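Local coordinates for catalase (PDB 4B7H), which breaks hydrogen peroxide down to water and oxygen at a haem iron, which nitric oxide can occupy as an inhibitor, and carries a bound NADPH, at residues A[189-197]-A[468-479]. Numbering follows the deposited sequence.
Sequences QVTYLMGDR and EKERLADNISNA. With NDP (NADPH dihydro-nicotinamide-adenine-dinucleotide phosphate), chain H.
Asp196 and Arg471 join the two segments by a side-on salt bridge, a clear case of a bidentate ion pair tying the 3-10 turn that follows one helix to a second helix, 466-479. Each carboxylate oxygen takes one donor: Arg471 NE lies 3.0 Å from Asp196 OD1, in a nearly straight bond, and NH2 of Arg471 lies 2.9 Å from Asp196 OD2, on its syn lone pair. A bend at chi3 (-64°) of Arg471 turns the guanidinium edge to the acid, and the two planes end up only 23° apart. Asp196 OD1 also accepts from two waters, one bound by Asn475 ND2 and the other donating to Glu468 O.

The amide of Asn475 adds a direct polar tie. Its ND2 donates to the backbone carbonyl Met194 O (2.9 Å), from a position tilted out of the carbonyl plane.

In the apolar packing, Met194 is a single knob in a hole formed by Leu472, Asn475, Ile476 and Ala479. Its CB lies 3.6 Å from Ile476 CG1, and the chain, bent at chi2, carries SD and CE on to the methyl of Ala479. Leu472, with CG anti to the backbone N, lays CD1 against the Met194-Gly195 peptide, 3.5 Å from Met194 C. The axes of the short helical segments 189-194 and 468-479 cross at 99°, joining the catalase core to the C-terminal helical region; Trp177 and Trp180 of helix 173-182 also touch Met194.

Between the same segments lies the adenine end of NADPH. Glu468 OE2 accepts from N6A (3.0 Å), while the guanidinium of Arg197 covers a face of the adenine, CZ 3.4 Å from C4A. In-plane donation from Arg197 NH1 to Tyr192 OH steadies that plate, and Tyr192 CE2 approaches C2A obliquely. Glu468 OE2 is also 4.1 Å from Asp196 OD2, a like-charge proximity that Arg471 probably offsets.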
loop_
_atom_site.group_PDB
_atom_site.type_symbol
_atom_site.label_atom_id
_atom_site.label_comp_id
_atom_site.label_asym_id
_atom_site.label_seq_id
_atom_site.Cartn_x
_atom_site.Cartn_y
_atom_site.Cartn_z
ATOM N N GLN A 189 -1.914 16.064 -33.699
ATOM C CA GLN A 189 -1.212 16.516 -32.509
ATOM C C GLN A 189 0.307 16.497 -32.670
ATOM O O GLN A 189 0.998 17.358 -32.117
ATOM C CB GLN A 189 -1.631 15.720 -31.271
ATOM C CG GLN A 189 -0.846 16.107 -30.029
ATOM C CD GLN A 189 -0.984 17.577 -29.678
ATOM O OE1 GLN A 189 -1.994 18.208 -29.985
ATOM N NE2 GLN A 189 0.024 18.126 -29.005
ATOM N N VAL A 190 0.839 15.541 -33.430
ATOM C CA VAL A 190 2.284 15.524 -33.634
ATOM C C VAL A 190 2.738 16.771 -34.405
ATOM O O VAL A 190 3.788 17.347 -34.100
ATOM C CB VAL A 190 2.768 14.216 -34.291
ATOM C CG1 VAL A 190 4.253 14.283 -34.577
ATOM C CG2 VAL A 190 2.467 13.035 -33.375
ATOM N N THR A 191 1.926 17.230 -35.356
ATOM C CA THR A 191 2.249 18.459 -36.079
ATOM C C THR A 191 2.263 19.661 -35.125
ATOM O O THR A 191 3.157 20.509 -35.187
ATOM C CB THR A 191 1.264 18.675 -37.237
ATOM O OG1 THR A 191 1.320 17.547 -38.115
ATOM C CG2 THR A 191 1.612 19.930 -38.023
ATOM N N TYR A 192 1.289 19.712 -34.220
ATOM C CA TYR A 192 1.241 20.765 -33.206
ATOM C C TYR A 192 2.451 20.683 -32.265
ATOM O O TYR A 192 3.095 21.694 -31.961
ATOM C CB TYR A 192 -0.072 20.632 -32.436
ATOM C CG TYR A 192 -0.469 21.759 -31.510
ATOM C CD1 TYR A 192 0.050 21.844 -30.221
ATOM C CD2 TYR A 192 -1.424 22.696 -31.898
ATOM C CE1 TYR A 192 -0.340 22.859 -29.355
ATOM C CE2 TYR A 192 -1.825 23.715 -31.034
ATOM C CZ TYR A 192 -1.277 23.787 -29.767
ATOM O OH TYR A 192 -1.687 24.793 -28.917
ATOM N N LEU A 193 2.754 19.467 -31.813
ATOM C CA LEU A 193 3.855 19.210 -30.884
ATOM C C LEU A 193 5.223 19.570 -31.473
ATOM O O LEU A 193 6.112 20.077 -30.775
ATOM C CB LEU A 193 3.853 17.732 -30.478
ATOM C CG LEU A 193 5.057 17.225 -29.677
ATOM C CD1 LEU A 193 5.121 17.852 -28.280
ATOM C CD2 LEU A 193 5.047 15.701 -29.605
ATOM N N MET A 194 5.403 19.280 -32.758
ATOM C CA MET A 194 6.706 19.455 -33.386
ATOM C C MET A 194 6.948 20.901 -33.825
ATOM O O MET A 194 8.051 21.250 -34.245
ATOM C CB MET A 194 6.851 18.490 -34.566
ATOM C CG MET A 194 6.984 17.038 -34.132
ATOM S SD MET A 194 8.567 16.724 -33.342
ATOM C CE MET A 194 8.170 15.267 -32.375
ATOM N N GLY A 195 5.923 21.742 -33.714
ATOM C CA GLY A 195 6.057 23.151 -34.045
ATOM C C GLY A 195 6.547 23.956 -32.854
ATOM O O GLY A 195 7.020 23.389 -31.856
ATOM N N ASP A 196 6.439 25.278 -32.947
ATOM C CA ASP A 196 6.948 26.151 -31.899
ATOM C C ASP A 196 6.307 25.835 -30.551
ATOM O O ASP A 196 6.959 25.942 -29.510
ATOM C CB ASP A 196 6.682 27.622 -32.227
ATOM C CG ASP A 196 7.464 28.126 -33.426
ATOM O OD1 ASP A 196 8.401 27.451 -33.899
ATOM O OD2 ASP A 196 7.148 29.237 -33.882
ATOM N N ARG A 197 5.030 25.454 -30.573
ATOM C CA ARG A 197 4.276 25.261 -29.329
ATOM C C ARG A 197 4.677 24.027 -28.526
ATOM O O ARG A 197 4.244 23.856 -27.385
ATOM C CB ARG A 197 2.768 25.270 -29.588
ATOM C CG ARG A 197 2.275 26.598 -30.111
ATOM C CD ARG A 197 0.777 26.655 -30.167
ATOM N NE ARG A 197 0.346 27.946 -30.678
ATOM C CZ ARG A 197 -0.918 28.342 -30.700
ATOM N NH1 ARG A 197 -1.873 27.544 -30.234
ATOM N NH2 ARG A 197 -1.221 29.533 -31.183
ATOM N N GLU A 468 7.487 29.472 -39.138
ATOM C CA GLU A 468 6.907 28.345 -38.421
ATOM C C GLU A 468 6.982 27.065 -39.242
ATOM O O GLU A 468 7.280 25.997 -38.707
ATOM C CB GLU A 468 5.460 28.653 -38.018
ATOM C CG GLU A 468 5.342 29.735 -36.949
ATOM C CD GLU A 468 3.911 30.168 -36.701
ATOM O OE1 GLU A 468 3.155 30.338 -37.684
ATOM O OE2 GLU A 468 3.523 30.341 -35.519
ATOM N N LYS A 469 6.733 27.176 -40.545
ATOM C CA LYS A 469 6.775 26.018 -41.429
ATOM C C LYS A 469 8.184 25.435 -41.506
ATOM O O LYS A 469 8.364 24.210 -41.465
ATOM C CB LYS A 469 6.255 26.386 -42.819
ATOM C CG LYS A 469 4.771 26.673 -42.832
ATOM C CD LYS A 469 4.363 27.437 -44.072
ATOM C CE LYS A 469 4.240 26.529 -45.267
ATOM N NZ LYS A 469 3.811 27.300 -46.471
ATOM N N GLU A 470 9.182 26.307 -41.603
ATOM C CA GLU A 470 10.566 25.858 -41.684
ATOM C C GLU A 470 11.049 25.286 -40.350
ATOM O O GLU A 470 11.655 24.212 -40.316
ATOM C CB GLU A 470 11.485 26.988 -42.157
ATOM C CG GLU A 470 12.976 26.641 -42.161
ATOM C CD GLU A 470 13.371 25.613 -43.214
ATOM O OE1 GLU A 470 12.567 25.326 -44.136
ATOM O OE2 GLU A 470 14.508 25.094 -43.128
ATOM N N ARG A 471 10.776 25.991 -39.253
ATOM C CA ARG A 471 11.156 25.472 -37.936
ATOM C C ARG A 471 10.503 24.119 -37.645
ATOM O O ARG A 471 11.132 23.239 -37.057
ATOM C CB ARG A 471 10.849 26.479 -36.822
ATOM C CG ARG A 471 11.733 27.718 -36.871
ATOM C CD ARG A 471 11.580 28.580 -35.625
ATOM N NE ARG A 471 10.236 29.126 -35.502
ATOM C CZ ARG A 471 9.812 30.232 -36.108
ATOM N NH1 ARG A 471 10.630 30.914 -36.907
ATOM N NH2 ARG A 471 8.567 30.647 -35.924
ATOM N N LEU A 472 9.253 23.953 -38.075
ATOM C CA LEU A 472 8.554 22.675 -37.933
ATOM C C LEU A 472 9.351 21.540 -38.576
ATOM O O LEU A 472 9.592 20.509 -37.945
ATOM C CB LEU A 472 7.156 22.760 -38.552
ATOM C CG LEU A 472 6.337 21.469 -38.615
ATOM C CD1 LEU A 472 6.050 20.905 -37.213
ATOM C CD2 LEU A 472 5.040 21.726 -39.361
ATOM N N ALA A 473 9.769 21.727 -39.825
ATOM C CA ALA A 473 10.545 20.702 -40.519
ATOM C C ALA A 473 11.871 20.439 -39.811
ATOM O O ALA A 473 12.322 19.290 -39.712
ATOM C CB ALA A 473 10.784 21.105 -41.973
ATOM N N ASP A 474 12.498 21.505 -39.321
ATOM C CA ASP A 474 13.774 21.383 -38.628
ATOM C C ASP A 474 13.593 20.618 -37.321
ATOM O O ASP A 474 14.401 19.749 -36.988
ATOM C CB ASP A 474 14.365 22.763 -38.345
ATOM C CG ASP A 474 15.854 22.711 -38.076
ATOM O OD1 ASP A 474 16.575 22.001 -38.819
ATOM O OD2 ASP A 474 16.308 23.382 -37.123
ATOM N N ASN A 475 12.530 20.937 -36.587
ATOM C CA ASN A 475 12.254 20.262 -35.320
ATOM C C ASN A 475 11.974 18.781 -35.525
ATOM O O ASN A 475 12.475 17.934 -34.779
ATOM C CB ASN A 475 11.060 20.900 -34.615
ATOM C CG ASN A 475 11.321 22.331 -34.187
ATOM O OD1 ASN A 475 12.470 22.771 -34.077
ATOM N ND2 ASN A 475 10.246 23.067 -33.942
ATOM N N ILE A 476 11.158 18.469 -36.527
ATOM C CA ILE A 476 10.832 17.080 -36.823
ATOM C C ILE A 476 12.102 16.295 -37.145
ATOM O O ILE A 476 12.330 15.214 -36.598
ATOM C CB ILE A 476 9.859 16.972 -38.011
ATOM C CG1 ILE A 476 8.476 17.532 -37.643
ATOM C CG2 ILE A 476 9.769 15.532 -38.487
ATOM C CD1 ILE A 476 7.599 17.865 -38.857
ATOM N N SER A 477 12.943 16.845 -38.018
ATOM C CA SER A 477 14.152 16.136 -38.435
ATOM C C SER A 477 15.132 15.945 -37.269
ATOM O O SER A 477 15.844 14.940 -37.230
ATOM C CB SER A 477 14.811 16.794 -39.660
ATOM O OG SER A 477 15.098 18.164 -39.445
ATOM N N ASN A 478 15.154 16.884 -36.316
ATOM C CA ASN A 478 15.920 16.693 -35.083
ATOM C C ASN A 478 15.369 15.537 -34.258
ATOM O O ASN A 478 16.127 14.695 -33.771
ATOM C CB ASN A 478 15.920 17.965 -34.229
ATOM C CG ASN A 478 16.864 19.030 -34.755
ATOM O OD1 ASN A 478 17.738 18.754 -35.571
ATOM N ND2 ASN A 478 16.694 20.258 -34.275
ATOM N N ALA A 479 14.047 15.494 -34.114
ATOM C CA ALA A 479 13.394 14.458 -33.318
ATOM C C ALA A 479 13.510 13.071 -33.958
ATOM O O ALA A 479 13.349 12.059 -33.281
ATOM C CB ALA A 479 11.937 14.818 -33.088
HETATM P PA NDP H . -8.119 29.795 -37.419
HETATM O O1A NDP H . -7.294 30.646 -38.313
HETATM O O2A NDP H . -9.394 30.448 -37.013
HETATM O O5B NDP H . -7.247 29.443 -36.123
HETATM C C5B NDP H . -5.925 28.980 -36.258
HETATM C C4B NDP H . -5.422 28.688 -34.854
HETATM O O4B NDP H . -4.097 28.181 -34.931
HETATM C C3B NDP H . -5.395 29.957 -34.001
HETATM O O3B NDP H . -5.895 29.677 -32.707
HETATM C C2B NDP H . -3.916 30.295 -33.977
HETATM O O2B NDP H . -3.487 31.074 -32.876
HETATM C C1B NDP H . -3.313 28.898 -34.010
HETATM N N9A NDP H . -1.863 28.893 -34.283
HETATM C C8A NDP H . -1.099 29.925 -34.767
HETATM N N7A NDP H . 0.188 29.516 -34.845
HETATM C C5A NDP H . 0.260 28.233 -34.412
HETATM C C6A NDP H . 1.323 27.342 -34.284
HETATM N N6A NDP H . 2.578 27.792 -34.290
HETATM N N1A NDP H . 1.079 26.072 -33.815
HETATM C C2A NDP H . -0.200 25.689 -33.464
HETATM N N3A NDP H . -1.249 26.578 -33.589
HETATM C C4A NDP H . -1.022 27.831 -34.055
HETATM O O3 NDP H . -8.365 28.377 -38.164
HETATM P PN NDP H . -9.209 27.140 -37.555
HETATM O O1N NDP H . -9.752 27.479 -36.209
HETATM O O2N NDP H . -10.111 26.684 -38.641
HETATM O O5D NDP H . -8.092 25.996 -37.369
HETATM C C5D NDP H . -7.094 25.809 -38.355
HETATM C C4D NDP H . -5.989 24.941 -37.791
HETATM O O4D NDP H . -5.395 25.614 -36.699
HETATM C C3D NDP H . -6.535 23.628 -37.251
HETATM O O3D NDP H . -6.503 22.607 -38.238
HETATM C C2D NDP H . -5.628 23.347 -36.065
HETATM O O2D NDP H . -4.546 22.560 -36.480
HETATM C C1D NDP H . -5.072 24.707 -35.652
HETATM N N1N NDP H . -5.653 25.172 -34.374
HETATM C C2N NDP H . -7.005 25.108 -34.203
HETATM C C3N NDP H . -7.626 25.529 -33.038
HETATM C C7N NDP H . -9.111 25.400 -32.945
HETATM O O7N NDP H . -9.687 25.206 -31.685
HETATM N N7N NDP H . -9.853 25.444 -34.046
HETATM C C4N NDP H . -6.847 26.095 -31.869
HETATM C C5N NDP H . -5.374 26.121 -32.160
HETATM C C6N NDP H . -4.853 25.666 -33.372
HETATM P P2B NDP H . -3.379 32.682 -32.996
HETATM O O1X NDP H . -2.485 33.003 -34.176
HETATM O O2X NDP H . -4.774 33.234 -33.196
HETATM O O3X NDP H . -2.782 33.182 -31.693
HETATM O O HOH W 1 10.422 25.839 -32.904
HETATM O O HOH W 2 7.280 25.579 -35.942
#